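Local coordinates for protein cellulase, glycosyl hydrolase family 5, TPS linker, domain X (Spirochaeta thermophila, PDB 5E9P) that binds cellulose and probably xylan as a type A carbohydrate-binding module (CBM64) with a jelly-roll fold, belonging to a family 5 glycoside hydrolase, at residues A[9-15]-A[81-86]; A[38-42]-A[52-56]. All blocks are in the same frame, centred on the assembly; numbering follows the deposited sequence. Where two conformers were deposited one is given.

Contact 1: A[9-15]-A[81-86]; sequences LPFSYDG and GHVEIK
F11 with I85 and Y13 with V83 form the hydrogen-bonded pairs of an antiparallel ladder, in which strand 11-14 runs beside strand 82-85 with the segment axes closing to 4.7 Å. Each pair exchanges two backbone bonds, and a more bent one from G15 N to G81 O (2.8 Å) adds a rung past the strand ends. The side chains of S12, D14, H82 and E84 leave the ladder on one face. There the D14 carboxylate and the H82 imidazole lie side by side. H82 ND1 donates to D14 OD2 at 2.7 Å; OD2 lies in the imidazole plane and is met on its syn side, though ND1 stands somewhat out of the carboxylate plane, with ring and carboxylate turned 37° against each other. With CG anti to the carbonyl carbon (chi1 -65°), the D14 carboxylate swings over to H82, and the bond fixes the rotation of a ring that also stacks on W40. The ladder forms one edge of a four-stranded antiparallel sheet of the jelly roll, with strand 11-14 outermost. On the same face, K86 NZ reaches E84 OE2 (2.8 Å) from above the carboxylate plane, while E84 OE1 is engaged by Y36 OH. F11, Y13, V83 and I85 turn to the opposite face. V83 CG1 lies at the edge of the F11 ring, 4.2 Å from CE2, and 3.9 Å from Y13 CB; the F11 ring packs edge-to-face with W21, the Y13 ring with Y74. L9 CD2 meets I85 CG2 at 3.6 Å, next to K86 OXT, which is salt-bridged to R35.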
loop_
_atom_site.group_PDB
_atom_site.type_symbol
_atom_site.label_atom_id
_atom_site.label_comp_id
_atom_site.label_asym_id
_atom_site.label_seq_id
_atom_site.Cartn_x
_atom_site.Cartn_y
_atom_site.Cartn_z
ATOM N N LEU A 9 2.776 9.660 3.582
ATOM C CA LEU A 9 2.400 9.742 2.168
ATOM C C LEU A 9 2.664 11.149 1.695
ATOM O O LEU A 9 2.467 12.104 2.460
ATOM C CB LEU A 9 0.922 9.414 1.965
ATOM C CG LEU A 9 0.527 8.020 2.522
ATOM C CD1 LEU A 9 -0.937 7.755 2.157
ATOM C CD2 LEU A 9 1.428 6.946 2.008
ATOM N N PRO A 10 3.091 11.339 0.427
ATOM C CA PRO A 10 3.313 10.279 -0.557
ATOM C C PRO A 10 4.471 9.381 -0.268
ATOM O O PRO A 10 5.447 9.795 0.366
ATOM C CB PRO A 10 3.552 11.067 -1.851
ATOM C CG PRO A 10 4.044 12.379 -1.380
ATOM C CD PRO A 10 3.341 12.689 -0.142
ATOM N N PHE A 11 4.381 8.170 -0.755
ATOM C CA PHE A 11 5.361 7.111 -0.535
ATOM C C PHE A 11 5.671 6.435 -1.844
ATOM O O PHE A 11 4.781 6.149 -2.630
ATOM C CB PHE A 11 4.744 6.104 0.449
ATOM C CG PHE A 11 5.613 4.929 0.792
ATOM C CD1 PHE A 11 6.543 5.020 1.810
ATOM C CD2 PHE A 11 5.523 3.737 0.125
ATOM C CE1 PHE A 11 7.285 3.936 2.173
ATOM C CE2 PHE A 11 6.307 2.665 0.477
ATOM C CZ PHE A 11 7.203 2.777 1.482
ATOM N N SER A 12 6.900 6.083 -2.037
ATOM C CA SER A 12 7.300 5.245 -3.135
ATOM C C SER A 12 8.463 4.404 -2.744
ATOM O O SER A 12 9.298 4.692 -1.855
ATOM C CB SER A 12 7.578 6.097 -4.382
ATOM O OG SER A 12 8.579 7.071 -4.111
ATOM N N TYR A 13 8.532 3.267 -3.369
ATOM C CA TYR A 13 9.569 2.319 -3.101
ATOM C C TYR A 13 9.782 1.404 -4.293
ATOM O O TYR A 13 8.808 0.975 -4.909
ATOM C CB TYR A 13 9.228 1.502 -1.829
ATOM C CG TYR A 13 10.286 0.494 -1.485
ATOM C CD1 TYR A 13 11.477 0.870 -0.859
ATOM C CD2 TYR A 13 10.131 -0.834 -1.795
ATOM C CE1 TYR A 13 12.470 -0.048 -0.595
ATOM C CE2 TYR A 13 11.121 -1.760 -1.542
ATOM C CZ TYR A 13 12.291 -1.367 -0.910
ATOM O OH TYR A 13 13.257 -2.313 -0.675
ATOM N N ASP A 14 11.026 1.089 -4.593
ATOM C CA ASP A 14 11.363 0.124 -5.654
ATOM C C ASP A 14 12.408 -0.806 -5.150
ATOM O O ASP A 14 13.549 -0.362 -4.895
ATOM C CB ASP A 14 11.841 0.830 -6.910
ATOM C CG ASP A 14 10.735 1.662 -7.542
ATOM O OD1 ASP A 14 10.554 2.842 -7.168
ATOM O OD2 ASP A 14 10.032 1.147 -8.423
ATOM N N GLY A 15 12.112 -2.093 -4.957
ATOM C CA GLY A 15 13.099 -2.984 -4.425
ATOM C C GLY A 15 12.591 -4.357 -4.093
ATOM O O GLY A 15 11.403 -4.660 -4.057
ATOM N N GLY A 81 10.605 -4.721 -7.997
ATOM C CA GLY A 81 9.302 -4.509 -7.359
ATOM C C GLY A 81 9.047 -3.075 -7.170
ATOM O O GLY A 81 9.999 -2.338 -6.852
ATOM N N HIS A 82 7.831 -2.613 -7.425
ATOM C CA HIS A 82 7.480 -1.194 -7.446
ATOM C C HIS A 82 6.192 -0.971 -6.713
ATOM O O HIS A 82 5.199 -1.644 -6.953
ATOM C CB HIS A 82 7.298 -0.803 -8.942
ATOM C CG HIS A 82 6.729 0.547 -9.140
ATOM N ND1 HIS A 82 7.466 1.695 -9.059
ATOM C CD2 HIS A 82 5.485 0.957 -9.458
ATOM C CE1 HIS A 82 6.696 2.761 -9.286
ATOM N NE2 HIS A 82 5.493 2.302 -9.516
ATOM N N VAL A 83 6.165 0.093 -5.872
ATOM C CA VAL A 83 4.940 0.575 -5.275
ATOM C C VAL A 83 4.963 2.077 -5.191
ATOM O O VAL A 83 6.016 2.695 -4.918
ATOM C CB VAL A 83 4.672 -0.081 -3.908
ATOM C CG1 VAL A 83 5.719 0.264 -2.871
ATOM C CG2 VAL A 83 3.259 0.237 -3.399
ATOM N N GLU A 84 3.827 2.689 -5.402
ATOM C CA GLU A 84 3.609 4.124 -5.202
ATOM C C GLU A 84 2.297 4.308 -4.485
ATOM O O GLU A 84 1.286 3.702 -4.869
ATOM C CB GLU A 84 3.565 4.795 -6.627
ATOM C CG GLU A 84 3.474 6.327 -6.580
ATOM C CD GLU A 84 3.635 6.991 -7.859
ATOM O OE1 GLU A 84 3.183 6.414 -8.821
ATOM O OE2 GLU A 84 3.896 8.232 -7.774
ATOM N N ILE A 85 2.296 5.154 -3.474
ATOM C CA ILE A 85 1.081 5.499 -2.715
ATOM C C ILE A 85 1.057 6.992 -2.633
ATOM O O ILE A 85 1.876 7.581 -1.862
ATOM C CB ILE A 85 1.067 4.838 -1.336
ATOM C CG1 ILE A 85 1.347 3.347 -1.414
ATOM C CG2 ILE A 85 -0.255 5.175 -0.665
ATOM C CD1 ILE A 85 1.357 2.615 -0.109
ATOM N N LYS A 86 0.174 7.661 -3.342
ATOM C CA LYS A 86 0.166 9.134 -3.407
ATOM C C LYS A 86 -0.329 9.822 -2.133
ATOM O O LYS A 86 -0.015 11.015 -2.022
ATOM C CB LYS A 86 -0.692 9.534 -4.602
ATOM C CG LYS A 86 -0.232 9.097 -5.926
ATOM C CD LYS A 86 1.031 9.770 -6.274
ATOM C CE LYS A 86 1.104 10.257 -7.641
ATOM N NZ LYS A 86 2.489 10.700 -7.912
ATOM O OXT LYS A 86 -0.988 9.183 -1.314
HETATM O O HOH W 1 4.472 8.634 -4.410
#

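Contact 2: A[38-42]-A[52-56]; sequences NSWNL and YTNVW
N54 meets the backbone of L42 with both ends of its side-chain amide. L42 N donates to N54 OD1 at 2.9 Å, in the carbonyl plane and on a lone pair, and N54 ND2 returns a bond to L42 O at 3.0 Å, so the two bonds fix the rotation of the amide on the N and O of a single residue; L42 O lies somewhat out of the amide plane. Beside this pair the packing is close: T53 CG2 rests 3.5 Å from L42 O, while T53 OG1 is taken up by D51 and the backbone of L45. The hydroxyl of buried S39 sits between its own N and carbonyl carbon (chi1 62°), which brings OG to 2.9 Å from N54 N as its acceptor. S39 OG also donates to a water at 2.7 Å, and that water donates to Y52 O and V55 O, bridging both ends of the turn. Replacing S39 by an alanine is likely to leave N54 N without its acceptor and the water without one of its three partners. Toward N38 and W56 the contact slackens. The bond from S39 N to V55 O is weak, at 3.3 Å, and the N38 and W56 side chains cross at about a right angle, with amide and indole planes 62° apart and W56 largely exposed. Residues Y52 to V55 form a type II beta turn with N54 at its third position, with a positive phi, docked on the end of strand 36-40; exposed W40 and W56 are consistent with the aromatic binding surface characteristic of type A modules.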
loop_
_atom_site.group_PDB
_atom_site.type_symbol
_atom_site.label_atom_id
_atom_site.label_comp_id
_atom_site.label_asym_id
_atom_site.label_seq_id
_atom_site.Cartn_x
_atom_site.Cartn_y
_atom_site.Cartn_z
ATOM N N ASN A 38 -0.393 2.085 -6.562
ATOM C CA ASN A 38 -0.043 1.453 -7.828
ATOM C C ASN A 38 1.161 0.573 -7.589
ATOM O O ASN A 38 2.075 0.955 -6.852
ATOM C CB ASN A 38 0.269 2.522 -8.898
ATOM C CG ASN A 38 0.189 1.981 -10.273
ATOM O OD1 ASN A 38 -0.701 1.193 -10.588
ATOM N ND2 ASN A 38 1.055 2.409 -11.140
ATOM N N SER A 39 1.204 -0.612 -8.224
ATOM C CA SER A 39 2.341 -1.485 -8.043
ATOM C C SER A 39 2.538 -2.365 -9.253
ATOM O O SER A 39 1.594 -2.587 -10.031
ATOM C CB SER A 39 2.195 -2.336 -6.793
ATOM O OG SER A 39 1.049 -3.212 -6.850
ATOM N N TRP A 40 3.743 -2.916 -9.388
ATOM C CA TRP A 40 3.999 -4.008 -10.328
ATOM C C TRP A 40 5.226 -4.741 -9.879
ATOM O O TRP A 40 6.005 -4.305 -9.023
ATOM C CB TRP A 40 4.139 -3.525 -11.770
ATOM C CG TRP A 40 5.189 -2.513 -12.023
ATOM C CD1 TRP A 40 6.574 -2.669 -12.018
ATOM C CD2 TRP A 40 4.974 -1.141 -12.331
ATOM N NE1 TRP A 40 7.179 -1.486 -12.297
ATOM C CE2 TRP A 40 6.243 -0.530 -12.484
ATOM C CE3 TRP A 40 3.818 -0.349 -12.532
ATOM C CZ2 TRP A 40 6.396 0.783 -12.833
ATOM C CZ3 TRP A 40 3.987 0.946 -12.854
ATOM C CH2 TRP A 40 5.251 1.517 -12.999
ATOM N N ASN A 41 5.428 -5.921 -10.466
ATOM C CA ASN A 41 6.505 -6.828 -10.112
ATOM C C ASN A 41 6.479 -7.264 -8.670
ATOM O O ASN A 41 7.562 -7.624 -8.114
ATOM C CB ASN A 41 7.900 -6.366 -10.518
ATOM C CG ASN A 41 8.353 -6.826 -11.917
ATOM O OD1 ASN A 41 8.992 -6.095 -12.587
ATOM N ND2 ASN A 41 8.046 -8.059 -12.278
ATOM N N LEU A 42 5.322 -7.295 -8.041
ATOM C CA LEU A 42 5.198 -7.794 -6.693
ATOM C C LEU A 42 4.676 -9.215 -6.630
ATOM O O LEU A 42 3.831 -9.620 -7.446
ATOM C CB LEU A 42 4.328 -6.877 -5.841
ATOM C CG LEU A 42 4.789 -5.429 -5.787
ATOM C CD1 LEU A 42 3.934 -4.669 -4.807
ATOM C CD2 LEU A 42 6.238 -5.276 -5.441
ATOM N N TYR A 52 -4.221 -6.310 -3.331
ATOM C CA TYR A 52 -4.055 -5.239 -4.330
ATOM C C TYR A 52 -2.724 -5.440 -5.075
ATOM O O TYR A 52 -2.060 -4.472 -5.409
ATOM C CB TYR A 52 -4.157 -3.861 -3.706
ATOM C CG TYR A 52 -5.492 -3.577 -3.050
ATOM C CD1 TYR A 52 -6.619 -3.359 -3.796
ATOM C CD2 TYR A 52 -5.603 -3.595 -1.683
ATOM C CE1 TYR A 52 -7.878 -3.146 -3.134
ATOM C CE2 TYR A 52 -6.759 -3.385 -1.078
ATOM C CZ TYR A 52 -7.875 -3.182 -1.748
ATOM O OH TYR A 52 -9.083 -2.971 -1.086
ATOM N N THR A 53 -2.355 -6.684 -5.312
ATOM C CA THR A 53 -1.037 -6.960 -5.930
ATOM C C THR A 53 -1.033 -6.544 -7.374
ATOM O O THR A 53 -1.850 -7.101 -8.178
ATOM C CB THR A 53 -0.712 -8.446 -5.776
ATOM O OG1 THR A 53 -0.828 -8.855 -4.403
ATOM C CG2 THR A 53 0.695 -8.769 -6.229
ATOM N N ASN A 54 -0.142 -5.665 -7.778
ATOM C CA ASN A 54 0.053 -5.349 -9.188
ATOM C C ASN A 54 -1.168 -4.740 -9.821
ATOM O O ASN A 54 -1.531 -5.070 -10.956
ATOM C CB ASN A 54 0.569 -6.538 -9.983
ATOM C CG ASN A 54 1.810 -7.114 -9.396
ATOM O OD1 ASN A 54 2.675 -6.428 -8.855
ATOM N ND2 ASN A 54 1.944 -8.443 -9.519
ATOM N N VAL A 55 -1.793 -3.779 -9.138
ATOM C CA VAL A 55 -2.947 -3.042 -9.657
ATOM C C VAL A 55 -2.812 -1.572 -9.404
ATOM O O VAL A 55 -2.043 -1.122 -8.505
ATOM C CB VAL A 55 -4.273 -3.516 -9.074
ATOM C CG1 VAL A 55 -4.489 -4.973 -9.273
ATOM C CG2 VAL A 55 -4.446 -3.103 -7.586
ATOM N N TRP A 56 -3.601 -0.799 -10.108
ATOM C CA TRP A 56 -3.903 0.584 -9.756
ATOM C C TRP A 56 -5.199 0.601 -8.983
ATOM O O TRP A 56 -6.200 0.030 -9.497
ATOM C CB TRP A 56 -4.071 1.451 -11.035
ATOM C CG TRP A 56 -4.125 2.907 -10.829
ATOM C CD1 TRP A 56 -3.106 3.784 -11.148
ATOM C CD2 TRP A 56 -5.236 3.769 -10.437
ATOM N NE1 TRP A 56 -3.479 5.079 -10.968
ATOM C CE2 TRP A 56 -4.769 5.120 -10.525
ATOM C CE3 TRP A 56 -6.535 3.535 -10.007
ATOM C CZ2 TRP A 56 -5.580 6.216 -10.179
ATOM C CZ3 TRP A 56 -7.325 4.684 -9.653
ATOM C CH2 TRP A 56 -6.788 5.966 -9.761
HETATM O O HOH W 2 -1.192 -1.919 -6.005
#

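How the contacts relate
Followed from the N terminus, the chain lays down 9-15 first and returns to it only at 81-86, so contact 1 closes a loop of 65 residues spanning most of the module. Contact 2 is nested inside that loop: between 38-42 and 52-56 lie nine residues, which visit the other sheet as strands 44-47 and 50-51 before coming back. The two contacts meet because strand 82-85 is flanked by 11-14 and 36-40. E84 N lies 2.9 Å from N38 O, and H82 N lies 3.0 Å from W40 O, both probable hydrogen bonds. Contact 1 forms one edge of an antiparallel sheet ordered 11-14, 82-85, 36-40, 56-58; at its other side, in contact 2, the turn before 56-58 docks on 36-40.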